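Local coordinates for RagA protein (Porphyromonas gingivalis, PDB 6SLN) that probably takes up peptides across the outer membrane as the TonB-dependent barrel of the RagAB transporter, at residues M267-A272 and Y414-G418. Residues are numbered along the deposited sequence; the frame is centred on the assembly and turned at random.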
loop_
_atom_site.group_PDB
_atom_site.type_symbol
_atom_site.label_atom_id
_atom_site.label_comp_id
_atom_site.label_asym_id
_atom_site.label_seq_id
_atom_site.Cartn_x
_atom_site.Cartn_y
_atom_site.Cartn_z
ATOM N N MET A 267 -17.503 -43.537 -19.505
ATOM C CA MET A 267 -16.820 -42.333 -19.967
ATOM C C MET A 267 -16.520 -41.379 -18.812
ATOM O O MET A 267 -15.398 -40.853 -18.709
ATOM C CB MET A 267 -17.654 -41.657 -21.053
ATOM C CG MET A 267 -17.123 -40.300 -21.486
ATOM S SD MET A 267 -18.271 -39.431 -22.575
ATOM C CE MET A 267 -19.495 -38.849 -21.404
ATOM N N ILE A 268 -17.495 -41.155 -17.924
ATOM C CA ILE A 268 -17.250 -40.262 -16.791
ATOM C C ILE A 268 -16.266 -40.898 -15.820
ATOM O O ILE A 268 -15.364 -40.220 -15.317
ATOM C CB ILE A 268 -18.565 -39.866 -16.088
ATOM C CG1 ILE A 268 -19.486 -39.122 -17.061
ATOM C CG2 ILE A 268 -18.285 -39.001 -14.862
ATOM C CD1 ILE A 268 -20.887 -38.803 -16.517
ATOM N N LEU A 269 -16.404 -42.208 -15.550
ATOM C CA LEU A 269 -15.456 -42.854 -14.645
ATOM C C LEU A 269 -14.045 -42.812 -15.215
ATOM O O LEU A 269 -13.087 -42.559 -14.481
ATOM C CB LEU A 269 -15.863 -44.297 -14.343
ATOM C CG LEU A 269 -16.805 -44.440 -13.147
ATOM C CD1 LEU A 269 -17.420 -45.801 -13.144
ATOM C CD2 LEU A 269 -16.114 -44.192 -11.843
ATOM N N ALA A 270 -13.898 -43.029 -16.528
ATOM C CA ALA A 270 -12.561 -43.058 -17.117
ATOM C C ALA A 270 -11.902 -41.688 -17.083
ATOM O O ALA A 270 -10.682 -41.581 -16.908
ATOM C CB ALA A 270 -12.624 -43.566 -18.550
ATOM N N GLY A 271 -12.691 -40.633 -17.260
ATOM C CA GLY A 271 -12.148 -39.297 -17.267
ATOM C C GLY A 271 -11.828 -38.769 -15.900
ATOM O O GLY A 271 -11.027 -37.832 -15.781
ATOM N N ALA A 272 -12.443 -39.345 -14.869
ATOM C CA ALA A 272 -12.103 -38.979 -13.503
ATOM C C ALA A 272 -10.811 -39.651 -13.065
ATOM O O ALA A 272 -9.928 -38.999 -12.501
ATOM C CB ALA A 272 -13.240 -39.348 -12.553
ATOM N N TYR A 414 -12.717 -32.141 -6.157
ATOM C CA TYR A 414 -13.760 -32.973 -6.742
ATOM C C TYR A 414 -13.696 -32.832 -8.257
ATOM O O TYR A 414 -12.911 -32.045 -8.799
ATOM C CB TYR A 414 -15.153 -32.620 -6.179
ATOM C CG TYR A 414 -15.695 -31.284 -6.630
ATOM C CD1 TYR A 414 -16.532 -31.199 -7.723
ATOM C CD2 TYR A 414 -15.357 -30.096 -5.966
ATOM C CE1 TYR A 414 -17.033 -30.002 -8.133
ATOM C CE2 TYR A 414 -15.854 -28.879 -6.381
ATOM C CZ TYR A 414 -16.691 -28.839 -7.481
ATOM O OH TYR A 414 -17.211 -27.633 -7.939
ATOM N N TYR A 415 -14.528 -33.616 -8.939
ATOM C CA TYR A 415 -14.409 -33.820 -10.374
ATOM C C TYR A 415 -15.732 -33.583 -11.099
ATOM O O TYR A 415 -16.815 -33.901 -10.590
ATOM C CB TYR A 415 -13.946 -35.229 -10.683
ATOM C CG TYR A 415 -13.917 -35.531 -12.158
ATOM C CD1 TYR A 415 -12.973 -34.938 -12.971
ATOM C CD2 TYR A 415 -14.851 -36.389 -12.742
ATOM C CE1 TYR A 415 -12.935 -35.203 -14.314
ATOM C CE2 TYR A 415 -14.812 -36.665 -14.088
ATOM C CZ TYR A 415 -13.847 -36.067 -14.863
ATOM O OH TYR A 415 -13.778 -36.308 -16.199
ATOM N N MET A 416 -15.618 -33.068 -12.324
ATOM C CA MET A 416 -16.754 -32.874 -13.211
ATOM C C MET A 416 -16.292 -33.211 -14.620
ATOM O O MET A 416 -15.229 -32.734 -15.035
ATOM C CB MET A 416 -17.259 -31.440 -13.131
ATOM C CG MET A 416 -18.484 -31.288 -12.295
ATOM S SD MET A 416 -19.009 -29.577 -12.205
ATOM C CE MET A 416 -17.999 -28.934 -10.911
ATOM N N TYR A 417 -17.074 -34.041 -15.338
ATOM C CA TYR A 417 -16.620 -34.576 -16.622
ATOM C C TYR A 417 -16.174 -33.449 -17.554
ATOM O O TYR A 417 -16.791 -32.379 -17.606
ATOM C CB TYR A 417 -17.712 -35.416 -17.298
ATOM C CG TYR A 417 -17.260 -35.918 -18.660
ATOM C CD1 TYR A 417 -16.345 -36.961 -18.767
ATOM C CD2 TYR A 417 -17.709 -35.330 -19.836
ATOM C CE1 TYR A 417 -15.898 -37.415 -20.007
ATOM C CE2 TYR A 417 -17.267 -35.785 -21.089
ATOM C CZ TYR A 417 -16.352 -36.824 -21.158
ATOM O OH TYR A 417 -15.902 -37.284 -22.374
ATOM N N GLY A 418 -15.071 -33.681 -18.272
ATOM C CA GLY A 418 -14.496 -32.688 -19.153
ATOM C C GLY A 418 -13.467 -31.762 -18.518
ATOM O O GLY A 418 -12.655 -31.178 -19.249
#
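Two tyrosines of an extended loop, Y415 and Y417, lie against one side of helix 261-276. In one CH-pi contact, A272 presents its backbone to Y415: CA stands over the centre of the ring, 3.6 Å from the centroid of Y415, while the methyl CB covers the same face near CD2. So small a side chain lets the ring lie close to the helix backbone. M267 lays its chain from CG to CE across Y417, CG packing on CE1 at 3.5 Å. The chain leaves the helix extended, with CG anti to the backbone N (chi1 173°), then bends at chi3 (77°) and so brings CE over one face of the Y417 ring, off-centre toward the rim and 4.0 Å from the centroid. The sulfur makes an oblique Met-aromatic contact, SD lying 4.3 Å from the centroid of the Y417 ring. An unbranched, polarisable thioether is well suited to following a ring in this manner.

I268 packs against both tyrosines: CG1 rests near CB of Y417 at 4.1 Å, and CG2 near CE2 of Y415 at 4.3 Å. G271 has no side chain, which leaves room for the phenol end of Y415, whose OH comes within 3.2 Å of the G271 carbonyl O.

Outside the contact, Y417 N hydrogen-bonds to Y401 OH. Another protein chain packs on both M267 and Y417, placing this edge at a subunit interface. The helix lies between strands 218-230 and 309-322, the loop between 363-377 and 435-450, so the contact ties together two inter-strand loops of the TonB-dependent barrel. The contacts identified are mostly aromatic and apolar, so the loop and helix are probably held largely by dispersion and buried surface.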